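Long-range contacts in beta-ketoacyl-[acyl-carrier-protein] synthase FabY (Pseudomonas aeruginosa, PDB 4CW4), which catalyses the condensation of acetyl-CoA with malonyl-ACP to give acetoacetyl-ACP, the primer that starts bacterial fatty acid synthesis: residues A445-E450 with D510-Q515; P408-T413 with F534-G539; H105-L110 with E156-S161; Q118-K123 with V149-R154. One frame throughout, in Å; residues are numbered along the deposited sequence.

Interaction 1: A445-E450 with D510-Q515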
# COMPACT_ATOMS: atom_id res chain seq x y z
N ALA A 445 12.49 1.40 -23.77
CA ALA A 445 13.41 1.64 -22.66
C ALA A 445 13.76 0.35 -21.93
O ALA A 445 14.92 0.13 -21.59
CB ALA A 445 12.83 2.65 -21.67
N ASN A 446 12.76 -0.49 -21.68
CA ASN A 446 13.03 -1.69 -20.90
C ASN A 446 13.91 -2.67 -21.66
O ASN A 446 14.81 -3.29 -21.08
CB ASN A 446 11.77 -2.43 -20.46
CG ASN A 446 12.11 -3.58 -19.52
OD1 ASN A 446 12.43 -3.36 -18.36
ND2 ASN A 446 12.12 -4.79 -20.04
N ARG A 447 13.67 -2.83 -22.95
CA ARG A 447 14.41 -3.88 -23.66
C ARG A 447 15.90 -3.59 -23.67
O ARG A 447 16.70 -4.50 -23.57
CB ARG A 447 13.85 -4.08 -25.08
CG ARG A 447 14.19 -2.97 -26.06
CD ARG A 447 13.42 -3.12 -27.36
NE ARG A 447 13.95 -2.23 -28.39
CZ ARG A 447 13.24 -1.53 -29.28
NH1 ARG A 447 11.92 -1.58 -29.29
NH2 ARG A 447 13.86 -0.78 -30.16
N VAL A 448 16.25 -2.31 -23.76
CA VAL A 448 17.65 -1.90 -23.71
C VAL A 448 18.19 -1.93 -22.26
O VAL A 448 19.19 -2.59 -21.97
CB VAL A 448 17.85 -0.50 -24.33
CG1 VAL A 448 19.28 0.02 -24.09
CG2 VAL A 448 17.55 -0.54 -25.81
N THR A 449 17.52 -1.21 -21.36
CA THR A 449 18.06 -1.09 -20.00
C THR A 449 18.10 -2.42 -19.25
O THR A 449 19.06 -2.69 -18.54
CB THR A 449 17.31 -0.05 -19.15
OG1 THR A 449 15.91 -0.37 -19.05
CG2 THR A 449 17.46 1.29 -19.76
N GLU A 450 17.07 -3.26 -19.40
CA GLU A 450 17.06 -4.54 -18.71
C GLU A 450 18.07 -5.50 -19.30
O GLU A 450 18.77 -6.19 -18.57
CB GLU A 450 15.68 -5.18 -18.66
CG GLU A 450 15.68 -6.39 -17.73
CD GLU A 450 14.36 -7.12 -17.56
OE1 GLU A 450 13.45 -6.98 -18.41
OE2 GLU A 450 14.25 -7.92 -16.60
N ASP A 510 17.24 -4.86 -32.56
CA ASP A 510 18.65 -4.63 -32.82
C ASP A 510 19.40 -3.96 -31.68
O ASP A 510 20.60 -4.11 -31.58
CB ASP A 510 18.82 -3.79 -34.08
CG ASP A 510 18.29 -4.47 -35.32
OD1 ASP A 510 19.02 -5.32 -35.86
OD2 ASP A 510 17.14 -4.17 -35.72
N ASP A 511 18.70 -3.22 -30.81
CA ASP A 511 19.38 -2.49 -29.74
C ASP A 511 19.46 -3.26 -28.43
O ASP A 511 19.96 -2.75 -27.44
CB ASP A 511 18.79 -1.08 -29.54
CG ASP A 511 17.31 -1.09 -29.20
OD1 ASP A 511 16.75 -2.18 -28.90
OD2 ASP A 511 16.70 0.02 -29.20
N VAL A 512 18.95 -4.49 -28.40
CA VAL A 512 19.00 -5.28 -27.19
C VAL A 512 20.42 -5.84 -27.00
O VAL A 512 21.06 -6.29 -27.95
CB VAL A 512 17.98 -6.41 -27.26
CG1 VAL A 512 18.19 -7.43 -26.14
CG2 VAL A 512 16.55 -5.83 -27.21
N HIS A 513 20.89 -5.82 -25.76
CA HIS A 513 22.22 -6.34 -25.42
C HIS A 513 22.13 -7.85 -25.20
O HIS A 513 21.51 -8.29 -24.24
CB HIS A 513 22.74 -5.66 -24.15
CG HIS A 513 22.93 -4.19 -24.28
ND1 HIS A 513 23.95 -3.52 -23.63
CD2 HIS A 513 22.23 -3.24 -24.94
CE1 HIS A 513 23.86 -2.23 -23.89
NE2 HIS A 513 22.83 -2.03 -24.68
N GLN A 514 22.76 -8.64 -26.07
CA GLN A 514 22.56 -10.08 -26.10
C GLN A 514 23.79 -10.93 -25.91
O GLN A 514 23.66 -12.15 -25.95
CB GLN A 514 22.03 -10.49 -27.49
CG GLN A 514 20.70 -10.00 -27.82
CD GLN A 514 20.11 -10.70 -29.00
OE1 GLN A 514 20.13 -10.19 -30.13
NE2 GLN A 514 19.52 -11.85 -28.75
N GLN A 515 24.98 -10.34 -25.77
CA GLN A 515 26.19 -11.15 -25.90
C GLN A 515 26.16 -12.39 -25.00
O GLN A 515 26.53 -13.47 -25.43
CB GLN A 515 27.49 -10.35 -25.66
CG GLN A 515 28.75 -11.20 -25.95
CD GLN A 515 30.08 -10.50 -25.72
OE1 GLN A 515 30.15 -9.29 -25.48
NE2 GLN A 515 31.15 -11.27 -25.79
O HOH W 1 16.37 -1.53 -32.07
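Arg447 NE gives a 2.8 Å hydrogen bond to Asp511 OD1, nearly straight at 166°. The oxygen lies close to the guanidinium plane and receives the N-H on its syn lone pair. Beside it, Arg447 NH2 reaches Asp511 OD2 at 3.1 Å in a more bent bond. The arginine therefore holds the carboxylate side-on, one nitrogen to each oxygen, in a salt bridge. The fit is not flat, because the two planes are turned 45° apart. One water takes weak hydrogen bonds from Arg447 NH2 and from Asp511 N. At its far corner, Arg447 NH1 bonds to Asn358 OD1, which should further fix the rotation of the guanidinium group.

The contact lies at the surface of the ketosynthase domain. It ties the start of helix 444-461 to the loop that leads from helix 482-496 to strand 517-519. Apolar groups pack beside the ion pair. Val448 CG2 presses on the Asp511 carboxylate, 3.4 Å from Asp511 CG. The other branch, Val448 CG1, is anti to its backbone N (chi1 171°), which turns it to His513, where it meets NE2 at 4.1 Å. Val512 CG2 packs against the aliphatic part of Arg447, 3.9 Å from Arg447 CB. One turn further along the helix, Ser451 OG hydrogen-bonds to His513 N and to the carbonyl oxygen of Arg447.

Interaction 2: P408-T413 with F534-G539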
# COMPACT_ATOMS: atom_id res chain seq x y z
N PRO A 408 19.10 3.04 -11.75
CA PRO A 408 20.17 2.07 -11.55
C PRO A 408 19.95 1.01 -10.47
O PRO A 408 20.79 0.13 -10.38
CB PRO A 408 21.37 2.93 -11.17
CG PRO A 408 20.88 4.25 -10.89
CD PRO A 408 19.54 4.42 -11.51
N GLY A 409 18.88 1.09 -9.69
CA GLY A 409 18.68 0.17 -8.59
C GLY A 409 18.64 -1.29 -9.02
O GLY A 409 19.03 -2.18 -8.27
N ASN A 410 18.13 -1.55 -10.21
CA ASN A 410 17.99 -2.93 -10.66
C ASN A 410 19.36 -3.59 -10.92
O ASN A 410 19.46 -4.80 -10.87
CB ASN A 410 17.07 -2.97 -11.89
CG ASN A 410 16.54 -4.36 -12.22
OD1 ASN A 410 16.35 -4.65 -13.39
ND2 ASN A 410 16.23 -5.16 -11.23
N TYR A 411 20.42 -2.80 -11.12
CA TYR A 411 21.77 -3.38 -11.18
C TYR A 411 22.08 -4.08 -9.87
O TYR A 411 22.61 -5.18 -9.84
CB TYR A 411 22.83 -2.31 -11.46
CG TYR A 411 22.93 -1.88 -12.90
CD1 TYR A 411 22.14 -0.85 -13.39
CD2 TYR A 411 23.81 -2.51 -13.78
CE1 TYR A 411 22.21 -0.45 -14.71
CE2 TYR A 411 23.89 -2.11 -15.11
CZ TYR A 411 23.08 -1.08 -15.56
OH TYR A 411 23.13 -0.65 -16.87
N LEU A 412 21.75 -3.40 -8.78
CA LEU A 412 22.04 -3.88 -7.44
C LEU A 412 21.20 -5.11 -7.08
O LEU A 412 21.72 -6.07 -6.53
CB LEU A 412 21.80 -2.77 -6.42
CG LEU A 412 22.90 -1.70 -6.31
CD1 LEU A 412 23.20 -1.00 -7.61
CD2 LEU A 412 22.52 -0.69 -5.25
N THR A 413 19.90 -5.08 -7.41
CA THR A 413 19.05 -6.22 -7.06
C THR A 413 19.47 -7.48 -7.81
O THR A 413 19.53 -8.55 -7.23
CB THR A 413 17.54 -5.94 -7.24
OG1 THR A 413 17.19 -5.84 -8.63
CG2 THR A 413 17.12 -4.65 -6.55
N PHE A 534 15.89 -16.55 -11.40
CA PHE A 534 15.93 -15.18 -10.93
C PHE A 534 14.72 -14.44 -11.49
O PHE A 534 14.58 -14.28 -12.71
CB PHE A 534 17.22 -14.53 -11.39
CG PHE A 534 18.44 -15.24 -10.90
CD1 PHE A 534 18.83 -15.12 -9.58
CD2 PHE A 534 19.17 -16.06 -11.73
CE1 PHE A 534 19.93 -15.77 -9.11
CE2 PHE A 534 20.27 -16.73 -11.26
CZ PHE A 534 20.66 -16.58 -9.94
N ILE A 535 13.83 -14.02 -10.59
CA ILE A 535 12.65 -13.24 -10.95
C ILE A 535 13.02 -11.76 -10.89
O ILE A 535 13.45 -11.28 -9.83
CB ILE A 535 11.50 -13.48 -9.96
CG1 ILE A 535 11.20 -14.98 -9.75
CG2 ILE A 535 10.25 -12.75 -10.42
CD1 ILE A 535 10.80 -15.73 -10.95
N ASN A 536 12.89 -11.05 -12.00
CA ASN A 536 13.28 -9.65 -12.05
C ASN A 536 12.09 -8.72 -12.28
O ASN A 536 11.22 -8.99 -13.11
CB ASN A 536 14.32 -9.41 -13.14
CG ASN A 536 15.08 -8.11 -12.91
OD1 ASN A 536 15.42 -7.78 -11.76
ND2 ASN A 536 15.28 -7.34 -13.97
N SER A 537 12.05 -7.63 -11.52
CA SER A 537 10.90 -6.73 -11.57
C SER A 537 11.25 -5.30 -11.21
O SER A 537 12.22 -5.00 -10.50
CB SER A 537 9.80 -7.23 -10.63
OG SER A 537 8.56 -6.58 -10.84
N LYS A 538 10.43 -4.38 -11.70
CA LYS A 538 10.69 -2.98 -11.46
C LYS A 538 9.41 -2.26 -11.72
O LYS A 538 8.44 -2.81 -12.28
CB LYS A 538 11.75 -2.42 -12.42
CG LYS A 538 12.69 -3.44 -13.03
CD LYS A 538 13.20 -3.02 -14.36
CE LYS A 538 14.10 -1.84 -14.30
NZ LYS A 538 15.28 -2.03 -15.18
N GLY A 539 9.42 -1.01 -11.32
CA GLY A 539 8.28 -0.20 -11.54
C GLY A 539 8.73 1.21 -11.38
O GLY A 539 9.86 1.50 -10.98
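The side-chain amides of Asn410 and Asn536 meet edge to edge, their planes only 9° apart. Two hydrogen bonds run between them in opposite senses. Asn410 ND2 gives one to Asn536 OD1 at 2.8 Å, and Asn536 ND2 returns one to Asn410 OD1 at 3.0 Å. Both are nearly straight, and both acceptors are met on a lone pair in the carbonyl plane. Asn410 CG lies anti to the backbone N (chi1 -164°), which carries its amide out toward the strand. The second N-H of Asn410 ND2 bonds to Thr413 OG1, tilted from the amide plane; that hydroxyl also pairs with Ser546 OG.

This buried pair joins the first turn of helix 409-425 to strand 532-539, within the thiolase-like core of the ketosynthase. Segments 409-413 and 534-539 run nearly antiparallel, at 159°. Lys538 has two conformers; in one, its side chain crosses that of Asn410 at about a right angle, and a weak, doubtful bond runs from Lys538 NZ to Asn410 OD1. Asn536 ND2 has a second acceptor, Glu450 OE2, so both amides are held by more than each other. Next along the strand, Ser537 lies close to His439, a predicted active-site residue.

Interaction 3: H105-L110 with E156-S161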
# COMPACT_ATOMS: atom_id res chain seq x y z
N HIS A 105 -17.61 6.20 -21.82
CA HIS A 105 -18.38 7.34 -21.36
C HIS A 105 -17.51 8.41 -20.71
O HIS A 105 -16.57 8.10 -19.97
CB HIS A 105 -19.45 6.89 -20.37
CG HIS A 105 -20.21 8.02 -19.73
ND1 HIS A 105 -19.83 8.57 -18.53
CD2 HIS A 105 -21.31 8.69 -20.13
CE1 HIS A 105 -20.66 9.55 -18.22
NE2 HIS A 105 -21.58 9.64 -19.17
N TRP A 106 -17.86 9.66 -20.98
CA TRP A 106 -17.37 10.79 -20.21
C TRP A 106 -18.40 11.91 -20.29
O TRP A 106 -19.48 11.72 -20.85
CB TRP A 106 -16.00 11.26 -20.68
CG TRP A 106 -15.90 11.78 -22.10
CD1 TRP A 106 -16.32 11.16 -23.25
CD2 TRP A 106 -15.28 13.01 -22.51
NE1 TRP A 106 -16.03 11.95 -24.33
CE2 TRP A 106 -15.39 13.08 -23.91
CE3 TRP A 106 -14.66 14.06 -21.82
CZ2 TRP A 106 -14.90 14.16 -24.63
CZ3 TRP A 106 -14.19 15.13 -22.54
CH2 TRP A 106 -14.29 15.17 -23.93
N HIS A 107 -18.07 13.06 -19.73
CA HIS A 107 -18.91 14.26 -19.86
C HIS A 107 -18.17 15.31 -20.67
O HIS A 107 -17.04 15.64 -20.33
CB HIS A 107 -19.21 14.89 -18.49
CG HIS A 107 -20.09 14.07 -17.60
ND1 HIS A 107 -19.97 14.10 -16.23
CD2 HIS A 107 -21.11 13.22 -17.87
CE1 HIS A 107 -20.86 13.29 -15.70
NE2 HIS A 107 -21.57 12.75 -16.67
N LYS A 108 -18.80 15.88 -21.69
CA LYS A 108 -18.30 17.12 -22.28
C LYS A 108 -18.91 18.29 -21.55
O LYS A 108 -20.05 18.22 -21.10
CB LYS A 108 -18.69 17.24 -23.74
CG LYS A 108 -17.90 16.37 -24.70
CD LYS A 108 -18.21 16.79 -26.12
CE LYS A 108 -17.50 15.94 -27.15
NZ LYS A 108 -17.80 16.46 -28.51
N VAL A 109 -18.15 19.38 -21.47
CA VAL A 109 -18.68 20.66 -21.04
C VAL A 109 -19.39 21.28 -22.24
O VAL A 109 -18.78 21.53 -23.28
CB VAL A 109 -17.58 21.59 -20.55
CG1 VAL A 109 -18.16 22.98 -20.23
CG2 VAL A 109 -16.89 21.00 -19.33
N LEU A 110 -20.69 21.51 -22.08
CA LEU A 110 -21.50 22.14 -23.11
C LEU A 110 -21.89 23.53 -22.63
O LEU A 110 -22.66 23.68 -21.69
CB LEU A 110 -22.73 21.29 -23.39
CG LEU A 110 -23.77 21.85 -24.35
CD1 LEU A 110 -23.18 22.07 -25.74
CD2 LEU A 110 -24.96 20.92 -24.44
N GLU A 156 -22.63 26.44 -18.13
CA GLU A 156 -22.02 25.18 -18.46
C GLU A 156 -22.86 24.03 -17.96
O GLU A 156 -23.13 23.91 -16.77
CB GLU A 156 -20.64 25.07 -17.82
CG GLU A 156 -19.62 26.01 -18.43
CD GLU A 156 -18.23 25.74 -17.92
OE1 GLU A 156 -18.09 24.90 -17.02
OE2 GLU A 156 -17.28 26.36 -18.44
N PHE A 157 -23.29 23.20 -18.88
CA PHE A 157 -23.85 21.91 -18.56
C PHE A 157 -22.81 20.84 -18.85
O PHE A 157 -21.90 21.05 -19.65
CB PHE A 157 -25.10 21.65 -19.39
CG PHE A 157 -26.23 22.53 -19.02
CD1 PHE A 157 -26.93 22.28 -17.87
CD2 PHE A 157 -26.58 23.63 -19.78
CE1 PHE A 157 -27.97 23.10 -17.48
CE2 PHE A 157 -27.61 24.43 -19.40
CZ PHE A 157 -28.32 24.15 -18.24
N LYS A 158 -22.95 19.70 -18.19
CA LYS A 158 -22.19 18.52 -18.57
C LYS A 158 -23.12 17.53 -19.27
O LYS A 158 -24.22 17.26 -18.80
CB LYS A 158 -21.54 17.87 -17.36
CG LYS A 158 -20.10 18.39 -17.04
CD LYS A 158 -19.99 19.92 -16.97
CE LYS A 158 -20.68 20.51 -15.73
NZ LYS A 158 -20.38 22.00 -15.52
N VAL A 159 -22.68 17.04 -20.43
CA VAL A 159 -23.49 16.11 -21.22
C VAL A 159 -22.74 14.79 -21.44
O VAL A 159 -21.53 14.78 -21.63
CB VAL A 159 -23.89 16.73 -22.59
CG1 VAL A 159 -24.78 17.92 -22.40
CG2 VAL A 159 -22.67 17.12 -23.42
N ASP A 160 -23.48 13.68 -21.44
CA ASP A 160 -22.90 12.38 -21.72
C ASP A 160 -22.35 12.35 -23.13
O ASP A 160 -23.01 12.80 -24.08
CB ASP A 160 -23.95 11.29 -21.56
CG ASP A 160 -24.53 11.27 -20.18
OD1 ASP A 160 -23.76 11.22 -19.21
OD2 ASP A 160 -25.76 11.41 -20.07
N SER A 161 -21.15 11.81 -23.26
CA SER A 161 -20.52 11.64 -24.55
C SER A 161 -19.65 10.38 -24.52
O SER A 161 -19.38 9.84 -23.45
CB SER A 161 -19.68 12.86 -24.89
OG SER A 161 -19.37 12.92 -26.28
O HOH W 2 -16.87 12.11 -27.07
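Trp106, Lys108 and Leu110 each exchange paired backbone hydrogen bonds with Ser161, Val159 and Phe157, in that order. Such pairs alternate with the non-hydrogen-bonded pairs His107-Asp160 and Val109-Lys158, which makes strands 104-112 and 155-163 an antiparallel pair.

His107, Val109, Lys158 and Asp160 share one face. There His105 NE2 reaches Asp160 OD1 in a 2.7 Å hydrogen bond, almost straight at 173°. The oxygen lies in the histidine ring plane but is met on its anti side, 30° out of the carboxylate plane. His107 lies alongside Asp160, and the same OD1 stands at its ring edge, 3.6 Å from His107 CD2. Val109 CG1 packs on the Glu156 carboxylate, 3.6 Å from Glu156 CD.

On the other face, Leu110 CD2 touches Val159 CG1 at 3.6 Å. The extended Lys108 chain passes Ser161, its CE 3.7 Å from Ser161 OG, and its CG lies over one face of the Trp106 ring. A water at that ring's edge accepts from Trp106 NE1 at 2.9 Å and bonds to Ser161 OG, which also pairs with Glu131 of the second subunit.

Residues 157-159 pair antiparallel with a strand of the second subunit, so the sheet crosses the interface. Lys108 NZ hydrogen-bonds to Leu129 O and forms a salt bridge with Glu131, both of the second subunit; His107 ND1 bonds to its Leu246 O. Asp160 OD2 and Lys158 form reciprocal salt bridges with Lys158 and Asp160 of the second subunit. Asp160 faces His105 and the lysine of the second subunit with separate oxygens, which should favour its ionised form and link this strand pair to that chain.

Interaction 4: Q118-K123 with V149-R154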
# COMPACT_ATOMS: atom_id res chain seq x y z
N GLN A 118 -33.66 33.13 -29.98
CA GLN A 118 -34.53 32.06 -29.44
C GLN A 118 -34.41 31.97 -27.91
O GLN A 118 -33.31 32.03 -27.36
CB GLN A 118 -34.13 30.70 -30.03
CG GLN A 118 -34.56 30.46 -31.48
CD GLN A 118 -36.05 30.15 -31.60
OE1 GLN A 118 -36.61 29.38 -30.81
NE2 GLN A 118 -36.70 30.77 -32.58
N ALA A 119 -35.54 31.79 -27.23
CA ALA A 119 -35.50 31.58 -25.78
C ALA A 119 -34.86 30.24 -25.43
O ALA A 119 -34.97 29.27 -26.19
CB ALA A 119 -36.91 31.66 -25.18
N LEU A 120 -34.16 30.19 -24.29
CA LEU A 120 -33.64 28.94 -23.74
C LEU A 120 -34.41 28.62 -22.47
O LEU A 120 -34.14 29.14 -21.38
CB LEU A 120 -32.15 29.04 -23.45
CG LEU A 120 -31.51 27.85 -22.72
CD1 LEU A 120 -31.97 26.51 -23.26
CD2 LEU A 120 -30.00 27.96 -22.81
N THR A 121 -35.37 27.73 -22.64
CA THR A 121 -36.40 27.52 -21.66
C THR A 121 -36.73 26.05 -21.61
O THR A 121 -36.74 25.37 -22.64
CB THR A 121 -37.63 28.32 -22.07
OG1 THR A 121 -37.24 29.67 -22.28
CG2 THR A 121 -38.70 28.26 -21.02
N PHE A 122 -37.02 25.56 -20.41
CA PHE A 122 -37.38 24.17 -20.24
C PHE A 122 -38.16 24.01 -18.95
O PHE A 122 -38.11 24.88 -18.07
CB PHE A 122 -36.14 23.28 -20.24
CG PHE A 122 -35.11 23.68 -19.22
CD1 PHE A 122 -35.18 23.21 -17.92
CD2 PHE A 122 -34.06 24.52 -19.57
CE1 PHE A 122 -34.23 23.58 -16.98
CE2 PHE A 122 -33.12 24.89 -18.64
CZ PHE A 122 -33.19 24.42 -17.35
N LYS A 123 -38.90 22.91 -18.85
CA LYS A 123 -39.53 22.57 -17.59
C LYS A 123 -38.68 21.54 -16.89
O LYS A 123 -38.00 20.72 -17.52
CB LYS A 123 -40.95 22.06 -17.79
CG LYS A 123 -41.04 20.68 -18.35
CD LYS A 123 -42.46 20.43 -18.83
CE LYS A 123 -42.74 18.96 -19.04
NZ LYS A 123 -44.18 18.78 -19.40
N VAL A 149 -38.17 27.06 -16.33
CA VAL A 149 -36.87 27.70 -16.17
C VAL A 149 -36.44 28.35 -17.47
O VAL A 149 -36.60 27.77 -18.54
CB VAL A 149 -35.81 26.64 -15.81
CG1 VAL A 149 -34.47 27.29 -15.56
CG2 VAL A 149 -36.27 25.86 -14.59
N SER A 150 -35.88 29.55 -17.38
CA SER A 150 -35.25 30.19 -18.53
C SER A 150 -33.89 30.72 -18.15
O SER A 150 -33.68 31.20 -17.05
CB SER A 150 -36.10 31.33 -19.09
OG SER A 150 -37.32 30.83 -19.57
N ILE A 151 -32.98 30.60 -19.10
CA ILE A 151 -31.58 30.95 -18.91
C ILE A 151 -31.27 32.13 -19.82
O ILE A 151 -31.69 32.16 -20.98
CB ILE A 151 -30.68 29.74 -19.25
CG1 ILE A 151 -30.91 28.63 -18.23
CG2 ILE A 151 -29.22 30.16 -19.30
CD1 ILE A 151 -30.20 27.31 -18.55
N HIS A 152 -30.53 33.10 -19.29
CA HIS A 152 -30.28 34.37 -19.99
C HIS A 152 -28.81 34.65 -20.23
O HIS A 152 -28.46 35.59 -20.96
CB HIS A 152 -30.87 35.51 -19.19
CG HIS A 152 -32.29 35.26 -18.78
ND1 HIS A 152 -33.33 35.38 -19.67
CD2 HIS A 152 -32.83 34.81 -17.63
CE1 HIS A 152 -34.46 35.06 -19.07
NE2 HIS A 152 -34.18 34.72 -17.83
N GLU A 153 -27.96 33.83 -19.62
CA GLU A 153 -26.52 34.02 -19.59
C GLU A 153 -25.89 32.70 -20.03
O GLU A 153 -26.49 31.65 -19.85
CB GLU A 153 -26.09 34.27 -18.15
CG GLU A 153 -25.22 35.48 -17.90
CD GLU A 153 -24.56 35.41 -16.53
OE1 GLU A 153 -25.26 35.14 -15.53
OE2 GLU A 153 -23.33 35.60 -16.44
N ARG A 154 -24.68 32.75 -20.60
CA ARG A 154 -23.95 31.52 -20.89
C ARG A 154 -23.75 30.73 -19.61
O ARG A 154 -23.42 31.28 -18.57
CB ARG A 154 -22.57 31.81 -21.50
CG ARG A 154 -21.82 30.55 -21.92
CD ARG A 154 -20.38 30.82 -22.31
NE ARG A 154 -20.24 31.79 -23.39
CZ ARG A 154 -19.07 32.25 -23.84
NH1 ARG A 154 -17.93 31.84 -23.29
NH2 ARG A 154 -19.04 33.13 -24.83
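Phe122 and Val149 lie side by side and point the same way. Val149 CB sits over one face of the Phe122 ring in a CH-pi contact, 4.0 Å from the ring centroid and 24° off its normal. The CB lies toward the rim, and Val149 CG1 reaches Phe122 CZ at 3.6 Å. Phe122 CG stands between the backbone N and the carbonyl carbon (chi1 55°), which folds the ring back over the valine. Ile151 comes to the ring differently. Its CD1 meets the edge, in the ring plane, 3.8 Å from Phe122 CE2. Leu120 lies alongside Ile151, with CD2 at 4.0 Å from Ile151 CB.

These four residues share one face of a small three-stranded antiparallel sheet, in which strand 147-151 runs between 120-124 and 138-141. Phe122 and Val149 are a hydrogen-bonded pair, joined by bonds in both directions. Ile151 N adds a 2.9 Å bond to Leu120 O. On the other face, Thr121 and Ser150 form the non-hydrogen-bonded pair, and their OG1 and OG atoms share a hydrogen bond of 2.9 Å. Thr121 CG2 also touches Ser150 OG, at 3.3 Å. Leu112 of the second subunit packs on Phe122.

Interactions 1 and 2 belong to the compact ketosynthase body. Interactions 3 and 4 lie on an extended arm, with interaction 4 the farther out, its centre about 53 Å from the centre of the chain. Interaction 2 is fully buried and relies on neutral amides. Interaction 1 is at the surface and relies on an ion pair. The two meet where Glu450 borders Asn536. Interactions 3 and 4 are both antiparallel strand pairings. Interaction 4 is nested inside the loop closed by interaction 3, and Phe157 CZ packs on Ile151 CD1. Interactions 2, 3 and 4 all touch the second subunit; interaction 1 does not.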